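Local coordinates for protein VP5 (Halorubrum pleomorphic virus 6, PDB 6QGL) that probably mediates fusion of the viral envelope with the host membrane, as an envelope protein of a pleomorphic virus that infects haloarchaea, at residues 77-82 / 109-114; 18-23 / 66-71. All coordinates share one frame; numbering follows the deposited sequence.

Interaction 1 of 2, residues 77-82 / 109-114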
loop_
_atom_site.group_PDB
_atom_site.type_symbol
_atom_site.label_atom_id
_atom_site.label_comp_id
_atom_site.label_asym_id
_atom_site.label_seq_id
_atom_site.Cartn_x
_atom_site.Cartn_y
_atom_site.Cartn_z
ATOM N N HIS A 77 -15.522 -8.591 -7.702
ATOM C CA HIS A 77 -15.283 -9.774 -8.533
ATOM C C HIS A 77 -15.103 -11.014 -7.648
ATOM O O HIS A 77 -15.751 -12.030 -7.896
ATOM C CB HIS A 77 -14.053 -9.551 -9.437
ATOM C CG HIS A 77 -13.800 -10.643 -10.433
ATOM N ND1 HIS A 77 -14.616 -10.817 -11.540
ATOM C CD2 HIS A 77 -12.806 -11.561 -10.477
ATOM C CE1 HIS A 77 -14.107 -11.841 -12.206
ATOM N NE2 HIS A 77 -13.016 -12.320 -11.607
ATOM N N THR A 78 -14.255 -10.904 -6.600
ATOM C CA THR A 78 -13.962 -11.957 -5.615
ATOM C C THR A 78 -15.242 -12.358 -4.875
ATOM O O THR A 78 -15.496 -13.553 -4.698
ATOM C CB THR A 78 -12.864 -11.485 -4.628
ATOM O OG1 THR A 78 -11.740 -10.996 -5.357
ATOM C CG2 THR A 78 -12.404 -12.587 -3.675
ATOM N N ALA A 79 -16.043 -11.358 -4.455
ATOM C CA ALA A 79 -17.298 -11.567 -3.737
ATOM C C ALA A 79 -18.351 -12.244 -4.615
ATOM O O ALA A 79 -19.102 -13.075 -4.108
ATOM C CB ALA A 79 -17.820 -10.252 -3.193
ATOM N N TYR A 80 -18.383 -11.911 -5.929
ATOM C CA TYR A 80 -19.306 -12.515 -6.894
ATOM C C TYR A 80 -18.928 -13.972 -7.129
ATOM O O TYR A 80 -19.820 -14.818 -7.139
ATOM C CB TYR A 80 -19.286 -11.774 -8.243
ATOM C CG TYR A 80 -20.358 -10.727 -8.465
ATOM C CD1 TYR A 80 -21.709 -11.071 -8.466
ATOM C CD2 TYR A 80 -20.021 -9.422 -8.808
ATOM C CE1 TYR A 80 -22.698 -10.116 -8.708
ATOM C CE2 TYR A 80 -20.999 -8.464 -9.068
ATOM C CZ TYR A 80 -22.336 -8.815 -9.014
ATOM O OH TYR A 80 -23.290 -7.861 -9.269
ATOM N N THR A 81 -17.612 -14.266 -7.320
ATOM C CA THR A 81 -17.106 -15.626 -7.553
ATOM C C THR A 81 -17.559 -16.536 -6.417
ATOM O O THR A 81 -18.248 -17.526 -6.658
ATOM C CB THR A 81 -15.563 -15.652 -7.684
ATOM O OG1 THR A 81 -15.128 -14.687 -8.638
ATOM C CG2 THR A 81 -15.024 -17.026 -8.073
ATOM N N GLU A 82 -17.227 -16.143 -5.178
ATOM C CA GLU A 82 -17.510 -16.892 -3.959
ATOM C C GLU A 82 -19.001 -17.130 -3.716
ATOM O O GLU A 82 -19.386 -18.257 -3.401
ATOM C CB GLU A 82 -16.846 -16.226 -2.747
ATOM C CG GLU A 82 -16.597 -17.187 -1.589
ATOM C CD GLU A 82 -16.345 -16.572 -0.221
ATOM O OE1 GLU A 82 -15.958 -15.382 -0.159
ATOM O OE2 GLU A 82 -16.517 -17.290 0.791
ATOM N N ASP A 109 -21.154 -12.419 3.557
ATOM C CA ASP A 109 -21.030 -12.034 4.968
ATOM C C ASP A 109 -19.652 -12.329 5.536
ATOM O O ASP A 109 -19.056 -11.440 6.132
ATOM C CB ASP A 109 -22.125 -12.688 5.835
ATOM C CG ASP A 109 -23.531 -12.170 5.613
ATOM O OD1 ASP A 109 -23.682 -11.126 4.996
ATOM O OD2 ASP A 109 -24.474 -12.809 6.079
ATOM N N SER A 110 -19.133 -13.551 5.317
ATOM C CA SER A 110 -17.808 -13.950 5.786
ATOM C C SER A 110 -16.705 -13.170 5.073
ATOM O O SER A 110 -15.724 -12.802 5.715
ATOM C CB SER A 110 -17.596 -15.446 5.604
ATOM O OG SER A 110 -17.620 -15.782 4.230
ATOM N N TYR A 111 -16.870 -12.901 3.762
ATOM C CA TYR A 111 -15.885 -12.165 2.973
ATOM C C TYR A 111 -15.827 -10.696 3.377
ATOM O O TYR A 111 -14.733 -10.182 3.603
ATOM C CB TYR A 111 -16.106 -12.371 1.463
ATOM C CG TYR A 111 -15.096 -11.711 0.540
ATOM C CD1 TYR A 111 -13.728 -11.731 0.830
ATOM C CD2 TYR A 111 -15.516 -10.902 -0.507
ATOM C CE1 TYR A 111 -12.805 -11.063 0.026
ATOM C CE2 TYR A 111 -14.602 -10.216 -1.310
ATOM C CZ TYR A 111 -13.243 -10.316 -1.053
ATOM O OH TYR A 111 -12.334 -9.639 -1.830
ATOM N N GLU A 112 -16.999 -10.040 3.512
ATOM C CA GLU A 112 -17.117 -8.637 3.919
ATOM C C GLU A 112 -16.564 -8.425 5.324
ATOM O O GLU A 112 -15.865 -7.437 5.542
ATOM C CB GLU A 112 -18.571 -8.147 3.821
ATOM C CG GLU A 112 -18.736 -6.651 4.067
ATOM C CD GLU A 112 -20.112 -6.059 3.829
ATOM O OE1 GLU A 112 -20.941 -6.729 3.176
ATOM O OE2 GLU A 112 -20.359 -4.919 4.290
ATOM N N THR A 113 -16.861 -9.356 6.263
ATOM C CA THR A 113 -16.385 -9.295 7.646
ATOM C C THR A 113 -14.862 -9.271 7.666
ATOM O O THR A 113 -14.296 -8.422 8.336
ATOM C CB THR A 113 -16.998 -10.420 8.501
ATOM O OG1 THR A 113 -18.419 -10.308 8.452
ATOM C CG2 THR A 113 -16.550 -10.367 9.959
ATOM N N THR A 114 -14.212 -10.142 6.878
ATOM C CA THR A 114 -12.756 -10.223 6.776
ATOM C C THR A 114 -12.159 -8.902 6.276
ATOM O O THR A 114 -11.275 -8.359 6.935
ATOM C CB THR A 114 -12.358 -11.445 5.935
ATOM O OG1 THR A 114 -12.931 -12.604 6.536
ATOM C CG2 THR A 114 -10.854 -11.625 5.819
#
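With chi1 at -177°, the CG of Y111 stands anti to the backbone N and carries the phenol ring out across the gap, while E82, its CG likewise anti and its chain extended beyond, reaches back the other way. The two side chains meet in an antiparallel helical hairpin: helix 73-92 and helix 97-140 follow one another in the chain, and their local N-to-C directions differ by 153°, with the axes 10.3 Å apart at closest approach. No hydrogen bond crosses between 77-82 and 109-114; the helices meet here through one large aromatic side chain, that of Y111, set against T78, A79 and E82.

The Y111 ring is received by A79 at its edge, with the methyl CB lying near the ring plane, 3.6 Å from CD2. T78 crosses the tyrosine at about a right angle and meets its far end, its CG2 coming obliquely to within 3.6 Å of CZ. The phenol oxygen is held by the carbonyl of T25, and OG1 of T78 is turned back to the G74 carbonyl of its own helix, so both hydroxyls are engaged beside this largely apolar meeting.

Helix 229-257 flanks A79 through V246, and R275 of helix 274-283 packs against both T78 and Y111. The E82 carboxylate has its plane 70° from that of the ring; its OE1, which makes a long, weak ion pair with R275, lies 3.4 Å from Y111 CB and 3.8 Å from Y111 CG.

Interaction 2 of 2, residues 18-23 / 66-71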
loop_
_atom_site.group_PDB
_atom_site.type_symbol
_atom_site.label_atom_id
_atom_site.label_comp_id
_atom_site.label_asym_id
_atom_site.label_seq_id
_atom_site.Cartn_x
_atom_site.Cartn_y
_atom_site.Cartn_z
ATOM N N GLY A 18 5.671 2.329 -2.319
ATOM C CA GLY A 18 6.239 0.994 -2.175
ATOM C C GLY A 18 5.649 0.124 -1.093
ATOM O O GLY A 18 4.877 0.603 -0.259
ATOM N N GLY A 19 6.032 -1.154 -1.117
ATOM C CA GLY A 19 5.602 -2.173 -0.163
ATOM C C GLY A 19 4.100 -2.350 -0.084
ATOM O O GLY A 19 3.551 -2.479 1.015
ATOM N N ILE A 20 3.433 -2.336 -1.255
ATOM C CA ILE A 20 1.980 -2.463 -1.385
ATOM C C ILE A 20 1.499 -3.841 -0.946
ATOM O O ILE A 20 1.966 -4.848 -1.476
ATOM C CB ILE A 20 1.497 -2.083 -2.815
ATOM C CG1 ILE A 20 1.783 -0.602 -3.124
ATOM C CG2 ILE A 20 0.007 -2.412 -3.021
ATOM C CD1 ILE A 20 1.607 -0.258 -4.512
ATOM N N GLY A 21 0.584 -3.854 0.022
ATOM C CA GLY A 21 -0.024 -5.066 0.556
ATOM C C GLY A 21 -1.513 -5.060 0.298
ATOM O O GLY A 21 -2.245 -4.291 0.921
ATOM N N VAL A 22 -1.961 -5.885 -0.648
ATOM C CA VAL A 22 -3.372 -5.981 -1.034
ATOM C C VAL A 22 -4.006 -7.244 -0.417
ATOM O O VAL A 22 -5.202 -7.481 -0.582
ATOM C CB VAL A 22 -3.522 -5.936 -2.577
ATOM C CG1 VAL A 22 -4.965 -6.118 -2.994
ATOM C CG2 VAL A 22 -2.973 -4.638 -3.151
ATOM N N GLY A 23 -3.208 -8.015 0.314
ATOM C CA GLY A 23 -3.654 -9.248 0.955
ATOM C C GLY A 23 -4.826 -9.110 1.906
ATOM O O GLY A 23 -5.535 -10.088 2.156
ATOM N N VAL A 66 -5.279 2.859 2.348
ATOM C CA VAL A 66 -5.488 4.216 1.842
ATOM C C VAL A 66 -5.307 4.391 0.310
ATOM O O VAL A 66 -6.163 5.032 -0.304
ATOM C CB VAL A 66 -4.591 5.207 2.641
ATOM C CG1 VAL A 66 -4.730 6.638 2.137
ATOM C CG2 VAL A 66 -4.888 5.140 4.143
ATOM N N ASP A 67 -4.214 3.878 -0.293
ATOM C CA ASP A 67 -3.921 4.093 -1.722
ATOM C C ASP A 67 -4.303 2.961 -2.689
ATOM O O ASP A 67 -3.910 3.021 -3.858
ATOM C CB ASP A 67 -2.433 4.437 -1.918
ATOM C CG ASP A 67 -2.116 5.908 -2.090
ATOM O OD1 ASP A 67 -3.047 6.687 -2.395
ATOM O OD2 ASP A 67 -0.935 6.279 -1.940
ATOM N N ASN A 68 -5.070 1.957 -2.246
ATOM C CA ASN A 68 -5.457 0.858 -3.136
ATOM C C ASN A 68 -6.952 0.909 -3.506
ATOM O O ASN A 68 -7.635 -0.115 -3.526
ATOM C CB ASN A 68 -5.021 -0.491 -2.540
ATOM C CG ASN A 68 -3.521 -0.714 -2.512
ATOM O OD1 ASN A 68 -2.989 -1.378 -1.621
ATOM N ND2 ASN A 68 -2.800 -0.181 -3.488
ATOM N N GLN A 69 -7.443 2.120 -3.815
ATOM C CA GLN A 69 -8.843 2.407 -4.154
ATOM C C GLN A 69 -9.331 1.747 -5.443
ATOM O O GLN A 69 -10.440 1.210 -5.463
ATOM C CB GLN A 69 -9.071 3.923 -4.231
ATOM C CG GLN A 69 -8.837 4.654 -2.916
ATOM C CD GLN A 69 -8.583 6.122 -3.138
ATOM O OE1 GLN A 69 -7.609 6.524 -3.788
ATOM N NE2 GLN A 69 -9.447 6.960 -2.592
ATOM N N ASN A 70 -8.522 1.790 -6.516
ATOM C CA ASN A 70 -8.901 1.247 -7.822
ATOM C C ASN A 70 -8.804 -0.287 -7.939
ATOM O O ASN A 70 -8.993 -0.814 -9.038
ATOM C CB ASN A 70 -8.124 1.934 -8.943
ATOM C CG ASN A 70 -8.495 3.383 -9.134
ATOM O OD1 ASN A 70 -9.646 3.728 -9.432
ATOM N ND2 ASN A 70 -7.524 4.264 -8.975
ATOM N N ILE A 71 -8.545 -1.003 -6.832
ATOM C CA ILE A 71 -8.513 -2.472 -6.836
ATOM C C ILE A 71 -9.769 -3.011 -6.144
ATOM O O ILE A 71 -9.942 -4.228 -6.035
ATOM C CB ILE A 71 -7.203 -3.103 -6.271
ATOM C CG1 ILE A 71 -6.997 -2.735 -4.795
ATOM C CG2 ILE A 71 -5.983 -2.769 -7.145
ATOM C CD1 ILE A 71 -6.121 -3.511 -4.077
#
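No regular helix or strand is formed by 18-23, which turns at G19 on a positive phi and then passes the bend at the end of helix 43-66, where V22 and N68 come nearest with their CA atoms 7.5 Å apart. This is loop-on-loop packing at the short connection between two successive helices, since 66-71 leads from helix 43-66 into helix 73-92. Although 18-23 falls in a predicted transmembrane helix, here it is an irregular loop near the centre of the chain, with I20 and V22 buried, tied by backbone bonding of G21 to S63.

Contact is made mainly by side chains, with the G21 backbone brushing the N68 amide, and no hydrogen bond crosses. Further along 66-71, I71 and V22 reach toward each other tip to tip, though the modelled closeness of their methyls is doubtful. Y348 of strand 347-352 touches I20, N68 and I71 alike, bringing the sheet against the junction. The I20 methyl CG2 owes its position to its place anti to the backbone N. The N68 amide group enters obliquely toward both I20 and V22: its CG is 3.9 Å from I20 CG2 and 4.0 Å from V22 CG2.

The two contacts follow in series along the chain, interaction 2 closing before interaction 1 opens, and helix 73-92 starts just after 66-71 and carries 77-82. Their centres are about 18 Å apart and their nearest atoms about 7 Å, so they do not touch directly. T25 connects them: its carbonyl accepts from the Y111 hydroxyl of interaction 1, while its own hydroxyl bonds to the carbonyl of V22 in interaction 2. The N-terminal loop thus packs on the bend through V22 and, three residues on, bonds to the hairpin through T25. A second link runs through neighbours L297 and N298, touched by V22 and H77 respectively.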